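Local structure of small COPII coat GTPase SAR1 (Encephalitozoon cuniculi, 6VS4) at residues I42-I47 with R207-L212; K52-N57 with T192-S197; V143-I148 with Q170-E175. The protein belongs to the small GTPases of the ADP-ribosylation factor family, which share the P-loop nucleotide-binding fold, and is modelled here with guanosine-5'-diphosphate and magnesium. One frame throughout, in Å; residues are numbered along the deposited sequence.

Contact 1: residues I42-I47 with R207-L212; sequences ILFLGI and RAFKWL
In the hydrophobic core of this Ras-like alpha/beta fold, Ile42 and Phe44 of strand 40-47 meet Leu212 and Phe209 of the C-terminal helix 204-223. The two backbones stay well apart, the closest CA atoms, of Ile42 and Leu212, being 9.7 Å from each other, and side chains bridge the distance in two places. Alternation along the strand decides which ones can do so: Ile42 sets off toward the helix, and Phe44, on the same face, brings the end of its ring there, while the alternate residues Leu43 and Leu45 serve the other face of the sheet. Phe44 CE2 lies 4.0 Å from Phe209 CZ, and Phe44 CZ is 4.2 Å from Phe209 CE1. Each ring thus offers its rim to the rim of the other, with the two planes inclined by some 40°; this is an edge-to-edge meeting and not a stack. With CG anti to the carbonyl carbon and beside the backbone N (chi1 -66°), the far edge of the Phe44 ring comes near the helix. Around it, Leu55, Val56 and Leu59 of helix 52-59 and Ala85 of the neighbouring strand complete an apolar surround that suits a large flat residue. Beside the rings, methyl meets methyl: Ile42 CG2 is 4.2 Å from Leu212 CD2, and Val111 of strand 109-115 touches both residues. Branched aliphatic chains fit here, since Ile42 must keep the extended strand conformation and Leu212 must reach out from a helix. Such a helix laid against a central parallel strand that runs on into the P-loop is typical of the P-loop NTPase fold.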
# COMPACT_ATOMS: atom_id res chain seq x y z
N ILE A 42 -10.28 24.40 -23.40
CA ILE A 42 -8.83 24.51 -23.34
C ILE A 42 -8.24 23.91 -24.62
O ILE A 42 -8.55 22.76 -24.97
CB ILE A 42 -8.27 23.81 -22.09
CG1 ILE A 42 -8.98 24.31 -20.83
CG2 ILE A 42 -6.77 24.04 -21.99
CD1 ILE A 42 -8.82 25.79 -20.57
N LEU A 43 -7.40 24.67 -25.30
CA LEU A 43 -6.75 24.22 -26.53
C LEU A 43 -5.34 23.73 -26.20
O LEU A 43 -4.54 24.47 -25.62
CB LEU A 43 -6.70 25.35 -27.55
CG LEU A 43 -7.82 25.42 -28.59
CD1 LEU A 43 -9.17 25.57 -27.93
CD2 LEU A 43 -7.57 26.58 -29.56
N PHE A 44 -5.05 22.49 -26.57
CA PHE A 44 -3.72 21.91 -26.40
C PHE A 44 -3.03 21.95 -27.76
O PHE A 44 -3.46 21.26 -28.70
CB PHE A 44 -3.81 20.49 -25.85
CG PHE A 44 -4.36 20.42 -24.46
CD1 PHE A 44 -5.72 20.55 -24.23
CD2 PHE A 44 -3.52 20.21 -23.38
CE1 PHE A 44 -6.24 20.48 -22.94
CE2 PHE A 44 -4.03 20.14 -22.10
CZ PHE A 44 -5.39 20.28 -21.88
N LEU A 45 -1.97 22.75 -27.87
CA LEU A 45 -1.42 23.12 -29.16
C LEU A 45 0.08 22.88 -29.18
O LEU A 45 0.74 22.80 -28.14
CB LEU A 45 -1.74 24.60 -29.47
CG LEU A 45 -3.22 25.00 -29.43
CD1 LEU A 45 -3.39 26.52 -29.51
CD2 LEU A 45 -4.03 24.33 -30.52
N GLY A 46 0.63 22.80 -30.39
CA GLY A 46 2.03 22.47 -30.58
C GLY A 46 2.22 21.65 -31.84
O GLY A 46 1.25 21.14 -32.39
N ILE A 47 3.46 21.52 -32.32
CA ILE A 47 3.69 20.68 -33.48
C ILE A 47 3.61 19.22 -33.03
O ILE A 47 3.61 18.94 -31.83
CB ILE A 47 5.03 21.00 -34.17
CG1 ILE A 47 6.21 20.53 -33.32
CG2 ILE A 47 5.13 22.49 -34.51
CD1 ILE A 47 7.55 20.88 -33.89
N ARG A 207 1.08 22.89 -11.27
CA ARG A 207 1.08 24.33 -11.04
C ARG A 207 0.79 25.10 -12.33
O ARG A 207 0.22 26.20 -12.27
CB ARG A 207 2.42 24.79 -10.45
CG ARG A 207 2.62 24.38 -9.00
CD ARG A 207 3.82 25.08 -8.39
NE ARG A 207 4.85 25.37 -9.39
CZ ARG A 207 5.95 24.66 -9.56
NH1 ARG A 207 6.18 23.59 -8.81
NH2 ARG A 207 6.83 25.01 -10.49
N ALA A 208 1.14 24.53 -13.49
CA ALA A 208 0.81 25.18 -14.75
C ALA A 208 -0.70 25.26 -14.94
O ALA A 208 -1.22 26.29 -15.38
CB ALA A 208 1.47 24.43 -15.91
N PHE A 209 -1.42 24.19 -14.60
CA PHE A 209 -2.87 24.23 -14.71
C PHE A 209 -3.50 25.15 -13.67
O PHE A 209 -4.50 25.82 -13.95
CB PHE A 209 -3.45 22.82 -14.61
CG PHE A 209 -3.33 22.03 -15.87
CD1 PHE A 209 -4.25 22.20 -16.89
CD2 PHE A 209 -2.30 21.12 -16.04
CE1 PHE A 209 -4.14 21.47 -18.07
CE2 PHE A 209 -2.19 20.39 -17.21
CZ PHE A 209 -3.11 20.57 -18.22
N LYS A 210 -2.94 25.20 -12.46
CA LYS A 210 -3.47 26.12 -11.46
C LYS A 210 -3.24 27.57 -11.88
O LYS A 210 -4.12 28.42 -11.68
CB LYS A 210 -2.87 25.84 -10.08
N TRP A 211 -2.09 27.86 -12.48
CA TRP A 211 -1.86 29.21 -12.99
C TRP A 211 -2.83 29.55 -14.12
O TRP A 211 -3.42 30.63 -14.14
CB TRP A 211 -0.41 29.36 -13.46
CG TRP A 211 -0.09 30.71 -14.04
CD1 TRP A 211 0.38 31.80 -13.36
CD2 TRP A 211 -0.21 31.12 -15.41
NE1 TRP A 211 0.56 32.85 -14.22
CE2 TRP A 211 0.20 32.46 -15.49
CE3 TRP A 211 -0.62 30.47 -16.58
CZ2 TRP A 211 0.21 33.18 -16.69
CZ3 TRP A 211 -0.62 31.19 -17.77
CH2 TRP A 211 -0.20 32.52 -17.81
N LEU A 212 -3.03 28.61 -15.04
CA LEU A 212 -3.95 28.85 -16.15
C LEU A 212 -5.36 29.09 -15.64
O LEU A 212 -6.04 30.03 -16.09
CB LEU A 212 -3.92 27.67 -17.12
CG LEU A 212 -4.82 27.73 -18.36
CD1 LEU A 212 -4.31 28.77 -19.35
CD2 LEU A 212 -4.88 26.36 -19.01

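Contact 2: residues K52-N57 with T192-S197; sequences KTTLVN and TITSGS. With MG (magnesium ion), chain E; GDP (guanosine-5'-diphosphate), chain D.
Leu55 and Ile193 bring the first turns of helix 52-59, the helix that follows the P-loop, to within 6.4 Å (CA to CA) of a type I beta turn spanning Thr192 to Ser195. Ile193 is the main apolar partner: its CG2 methyl rests 3.9 Å from Leu55 CA, and its CD1 lies 4.1 Å from Leu55 CB. Thr54 works in two directions. Its hydroxyl, lying beside the backbone N (chi1 -60°), joins Thr54 N in donating to GDP O2A, with OG1 2.7 Å from that oxygen, and CG2 is thereby turned to the loop, 3.8 Å from Thr194 CG2. A threonine suits this place because one branch is polar and the other is not. On the beta phosphate, Lys52 N gives GDP O3B a nearly straight bond (166°) and Thr53 N serves O2B, so successive amides at the helix start grip the diphosphate; Lys52 also forms a salt bridge with Asp89. Thr53 OG1 binds magnesium at 2.1 Å, alongside GDP O2B and two waters. The loop reaches the other end of the nucleotide, where Thr194 lies over one face of the guanine, its CG2 3.5 Å from GDP C5.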
# COMPACT_ATOMS: atom_id res chain seq x y z
N LYS A 52 1.29 16.20 -26.72
CA LYS A 52 -0.06 16.67 -26.44
C LYS A 52 -0.98 15.53 -26.07
O LYS A 52 -1.67 15.57 -25.05
CB LYS A 52 -0.61 17.42 -27.66
CG LYS A 52 0.05 18.75 -27.95
CD LYS A 52 -0.51 19.32 -29.25
CE LYS A 52 0.46 19.07 -30.39
NZ LYS A 52 0.69 17.63 -30.69
N THR A 53 -1.03 14.50 -26.92
CA THR A 53 -1.88 13.34 -26.67
C THR A 53 -1.48 12.65 -25.37
O THR A 53 -2.35 12.18 -24.61
CB THR A 53 -1.80 12.37 -27.84
OG1 THR A 53 -2.37 12.99 -29.01
CG2 THR A 53 -2.55 11.09 -27.53
N THR A 54 -0.18 12.61 -25.08
CA THR A 54 0.30 12.03 -23.83
C THR A 54 -0.24 12.79 -22.62
O THR A 54 -0.68 12.18 -21.64
CB THR A 54 1.83 12.03 -23.82
OG1 THR A 54 2.31 11.26 -24.93
CG2 THR A 54 2.36 11.43 -22.53
N LEU A 55 -0.23 14.13 -22.69
CA LEU A 55 -0.73 14.93 -21.57
C LEU A 55 -2.22 14.72 -21.36
O LEU A 55 -2.67 14.55 -20.22
CB LEU A 55 -0.43 16.41 -21.80
CG LEU A 55 -1.05 17.36 -20.77
CD1 LEU A 55 -0.61 17.01 -19.34
CD2 LEU A 55 -0.72 18.80 -21.10
N VAL A 56 -3.00 14.73 -22.44
CA VAL A 56 -4.45 14.61 -22.29
C VAL A 56 -4.81 13.21 -21.78
O VAL A 56 -5.71 13.05 -20.95
CB VAL A 56 -5.15 14.96 -23.61
CG1 VAL A 56 -6.64 14.72 -23.50
CG2 VAL A 56 -4.90 16.44 -23.94
N ASN A 57 -4.08 12.19 -22.25
CA ASN A 57 -4.26 10.85 -21.70
C ASN A 57 -3.90 10.81 -20.22
O ASN A 57 -4.47 10.01 -19.46
CB ASN A 57 -3.43 9.84 -22.48
CG ASN A 57 -4.00 9.57 -23.86
OD1 ASN A 57 -5.14 9.92 -24.15
ND2 ASN A 57 -3.20 8.94 -24.72
N THR A 192 8.53 17.12 -17.47
CA THR A 192 8.63 15.83 -18.16
C THR A 192 7.26 15.17 -17.97
O THR A 192 6.96 14.65 -16.89
CB THR A 192 9.74 14.94 -17.63
OG1 THR A 192 11.02 15.48 -17.98
CG2 THR A 192 9.63 13.55 -18.22
N ILE A 193 6.44 15.23 -19.02
CA ILE A 193 5.05 14.81 -18.89
C ILE A 193 4.96 13.31 -18.64
O ILE A 193 4.04 12.85 -17.95
CB ILE A 193 4.28 15.25 -20.15
CG1 ILE A 193 4.11 16.77 -20.12
CG2 ILE A 193 2.92 14.55 -20.24
CD1 ILE A 193 3.51 17.35 -21.39
N THR A 194 5.92 12.53 -19.13
CA THR A 194 5.89 11.08 -18.96
C THR A 194 6.45 10.60 -17.63
O THR A 194 6.38 9.39 -17.36
CB THR A 194 6.65 10.40 -20.09
OG1 THR A 194 7.95 10.98 -20.21
CG2 THR A 194 5.89 10.56 -21.40
N SER A 195 7.05 11.46 -16.81
CA SER A 195 7.56 10.97 -15.53
C SER A 195 6.41 10.77 -14.55
O SER A 195 5.34 11.39 -14.65
CB SER A 195 8.58 11.94 -14.94
OG SER A 195 7.94 13.04 -14.33
N GLY A 196 6.64 9.89 -13.57
CA GLY A 196 5.63 9.64 -12.56
C GLY A 196 5.43 10.81 -11.63
O GLY A 196 4.31 11.06 -11.15
N SER A 197 6.51 11.55 -11.34
CA SER A 197 6.45 12.74 -10.50
C SER A 197 5.67 13.87 -11.15
O SER A 197 5.27 14.81 -10.45
CB SER A 197 7.86 13.22 -10.15
OG SER A 197 8.63 13.41 -11.33
MG MG E . -1.69 13.53 -30.95
PB GDP D . 1.61 14.56 -30.07
O1B GDP D . 1.90 14.47 -31.58
O2B GDP D . 0.21 14.14 -29.73
O3B GDP D . 1.96 15.98 -29.61
O3A GDP D . 2.65 13.62 -29.34
PA GDP D . 2.52 12.39 -28.34
O1A GDP D . 2.05 11.20 -29.16
O2A GDP D . 1.71 12.74 -27.16
O5' GDP D . 4.03 12.07 -27.92
C5' GDP D . 5.05 11.62 -28.84
C4' GDP D . 6.07 10.81 -28.08
O4' GDP D . 6.73 11.65 -27.11
C3' GDP D . 5.53 9.59 -27.32
O3' GDP D . 6.30 8.42 -27.57
C2' GDP D . 5.62 10.03 -25.85
O2' GDP D . 5.85 8.91 -25.00
C1' GDP D . 6.85 10.93 -25.90
N9 GDP D . 6.94 11.89 -24.79
C8 GDP D . 5.98 12.77 -24.35
N7 GDP D . 6.38 13.48 -23.32
C5 GDP D . 7.66 13.04 -23.06
C6 GDP D . 8.60 13.39 -22.04
O6 GDP D . 8.47 14.25 -21.17
N1 GDP D . 9.77 12.66 -22.12
C2 GDP D . 10.04 11.72 -23.08
N2 GDP D . 11.23 11.12 -23.02
N3 GDP D . 9.19 11.39 -24.04
C4 GDP D . 8.02 12.06 -23.97
O HOH W 1 -1.86 15.49 -30.91
O HOH W 2 -0.35 12.06 -30.64

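Contact 3: residues V143-I148 with Q170-E175; sequences VLMNKI and QETGIE. With GDP (guanosine-5'-diphosphate), chain D.
Val143 and Ile174 point at each other tip to tip, the CG2 methyl of Val143 coming to 3.6 Å from Ile174 CG2. Both are beta-branched, so each can present a methyl close to its backbone, which suits a strand and an extended segment brought together. Met145 takes another route. Its chain bends at chi2 (-74°), which swings the thioether towards the end of helix 162-172; its CE methyl stops 4.3 Å from Ile174 CD1 and 4.2 Å from Thr172 OG1, the Met145 and Thr172 side chains running past each other in opposite directions. The hydroxyl of Thr172 is bonded to Leu168 O within the helix, and it also receives a weak bond from Ile174 N, 3.3 Å from OG1. Gly173, whose phi is positive, ends the helix and lets Ile174 turn back to the sheet, where Ile188, Val114 and Tyr129 also enclose it. At its other end the strand leads into Asn146 and Lys147, which open the NKxD motif of guanine-nucleotide-binding proteins. Asn146 ND2 comes to 2.9 Å from GDP N7, tilted well out of the plane of the base, and the amide is held there by Ala50 O on ND2 and Ile193 N on OD1. Lys147 is extended beyond CG and stretches over the guanine face, CG 3.5 Å from GDP C6; its NZ donates to GDP O4' and pairs with Asp115. Chemically, then, apolar contacts anchor the strand at Val143 and Met145, whereas the next two residues place an amide close to the guanine and an ammonium group that donates to the ribose oxygen, both fixed by their own partners.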
# COMPACT_ATOMS: atom_id res chain seq x y z
N VAL A 143 2.84 27.67 -21.34
CA VAL A 143 3.79 26.98 -22.20
C VAL A 143 4.47 25.88 -21.40
O VAL A 143 5.06 26.14 -20.34
CB VAL A 143 4.81 27.94 -22.81
CG1 VAL A 143 5.84 27.17 -23.61
CG2 VAL A 143 4.11 28.94 -23.69
N LEU A 144 4.39 24.65 -21.90
CA LEU A 144 5.08 23.52 -21.31
C LEU A 144 6.31 23.20 -22.15
O LEU A 144 6.19 22.73 -23.28
CB LEU A 144 4.15 22.31 -21.21
CG LEU A 144 2.86 22.53 -20.40
CD1 LEU A 144 2.02 21.26 -20.30
CD2 LEU A 144 3.19 23.06 -19.03
N MET A 145 7.48 23.51 -21.62
CA MET A 145 8.72 23.01 -22.22
C MET A 145 8.86 21.57 -21.76
O MET A 145 9.20 21.30 -20.60
CB MET A 145 9.90 23.88 -21.81
CG MET A 145 9.82 25.33 -22.31
SD MET A 145 10.13 25.52 -24.08
CE MET A 145 9.99 27.30 -24.28
N ASN A 146 8.57 20.63 -22.65
CA ASN A 146 8.43 19.23 -22.31
C ASN A 146 9.68 18.44 -22.71
O ASN A 146 10.51 18.91 -23.48
CB ASN A 146 7.19 18.63 -22.99
CG ASN A 146 6.83 17.25 -22.47
OD1 ASN A 146 7.01 16.96 -21.29
ND2 ASN A 146 6.32 16.40 -23.34
N LYS A 147 9.79 17.23 -22.15
CA LYS A 147 10.87 16.29 -22.43
C LYS A 147 12.23 16.78 -21.91
O LYS A 147 13.27 16.46 -22.49
CB LYS A 147 10.97 15.97 -23.93
CG LYS A 147 9.65 15.54 -24.55
CD LYS A 147 9.89 14.70 -25.78
CE LYS A 147 8.62 14.44 -26.54
NZ LYS A 147 8.93 13.79 -27.83
N ILE A 148 12.23 17.52 -20.80
CA ILE A 148 13.49 18.00 -20.25
C ILE A 148 14.37 16.86 -19.78
O ILE A 148 15.59 17.04 -19.63
CB ILE A 148 13.25 19.01 -19.11
CG1 ILE A 148 12.62 18.30 -17.90
CG2 ILE A 148 12.42 20.20 -19.60
CD1 ILE A 148 12.35 19.23 -16.74
N GLN A 170 14.92 32.19 -26.98
CA GLN A 170 15.47 32.86 -28.16
C GLN A 170 15.11 32.11 -29.44
O GLN A 170 14.77 32.72 -30.45
CB GLN A 170 16.99 33.00 -28.04
CG GLN A 170 17.66 33.53 -29.29
CD GLN A 170 19.17 33.63 -29.17
OE1 GLN A 170 19.75 34.70 -29.35
NE2 GLN A 170 19.81 32.51 -28.91
N GLU A 171 15.14 30.77 -29.39
CA GLU A 171 14.94 29.98 -30.60
C GLU A 171 13.47 29.78 -30.94
O GLU A 171 13.14 29.60 -32.12
CB GLU A 171 15.61 28.61 -30.44
CG GLU A 171 17.13 28.65 -30.31
CD GLU A 171 17.82 29.00 -31.62
OE1 GLU A 171 18.50 30.05 -31.68
OE2 GLU A 171 17.66 28.23 -32.59
N THR A 172 12.56 29.82 -29.96
CA THR A 172 11.14 29.63 -30.23
C THR A 172 10.35 30.93 -30.23
O THR A 172 9.18 30.91 -30.63
CB THR A 172 10.50 28.67 -29.20
OG1 THR A 172 10.48 29.29 -27.91
CG2 THR A 172 11.27 27.37 -29.12
N GLY A 173 10.93 32.03 -29.78
CA GLY A 173 10.20 33.27 -29.69
C GLY A 173 9.23 33.34 -28.54
O GLY A 173 8.50 34.34 -28.42
N ILE A 174 9.17 32.32 -27.69
CA ILE A 174 8.24 32.27 -26.57
C ILE A 174 8.86 33.01 -25.39
O ILE A 174 9.94 32.63 -24.91
CB ILE A 174 7.90 30.82 -26.21
CG1 ILE A 174 7.35 30.09 -27.44
CG2 ILE A 174 6.91 30.78 -25.04
CD1 ILE A 174 7.20 28.60 -27.25
N GLU A 175 8.19 34.06 -24.93
CA GLU A 175 8.66 34.83 -23.79
C GLU A 175 7.54 34.97 -22.77
O GLU A 175 6.35 34.97 -23.11
CB GLU A 175 9.16 36.22 -24.21
PB GDP D . 1.61 14.56 -30.07
O1B GDP D . 1.90 14.47 -31.58
O2B GDP D . 0.21 14.14 -29.73
O3B GDP D . 1.96 15.98 -29.61
O3A GDP D . 2.65 13.62 -29.34
PA GDP D . 2.52 12.39 -28.34
O1A GDP D . 2.05 11.20 -29.16
O2A GDP D . 1.71 12.74 -27.16
O5' GDP D . 4.03 12.07 -27.92
C5' GDP D . 5.05 11.62 -28.84
C4' GDP D . 6.07 10.81 -28.08
O4' GDP D . 6.73 11.65 -27.11
C3' GDP D . 5.53 9.59 -27.32
O3' GDP D . 6.30 8.42 -27.57
C2' GDP D . 5.62 10.03 -25.85
O2' GDP D . 5.85 8.91 -25.00
C1' GDP D . 6.85 10.93 -25.90
N9 GDP D . 6.94 11.89 -24.79
C8 GDP D . 5.98 12.77 -24.35
N7 GDP D . 6.38 13.48 -23.32
C5 GDP D . 7.66 13.04 -23.06
C6 GDP D . 8.60 13.39 -22.04
O6 GDP D . 8.47 14.25 -21.17
N1 GDP D . 9.77 12.66 -22.12
C2 GDP D . 10.04 11.72 -23.08
N2 GDP D . 11.23 11.12 -23.02
N3 GDP D . 9.19 11.39 -24.04
C4 GDP D . 8.02 12.06 -23.97

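Overall arrangement
Followed from the N terminus, the chain meets segment 42-47 first and passes through the P-loop into 52-57, so contacts 1 and 2 both open early. Contact 3 opens and closes next, a short loop of 21 residues between 143-148 and 170-175 that holds helices and no strand. The chain then adds strand 186-190, after which the loop segment 192-197 closes contact 2; helix 204-223 finally closes contact 1. The three loops therefore lie one within another and none cross. Contact 1 ties the last helix to the middle of the sheet, contact 2 joins the phosphate and guanine ends of the nucleotide site, and contact 3 fastens the end of helix 162-172 to strand 141-146, two places along the sheet from strand 40-47.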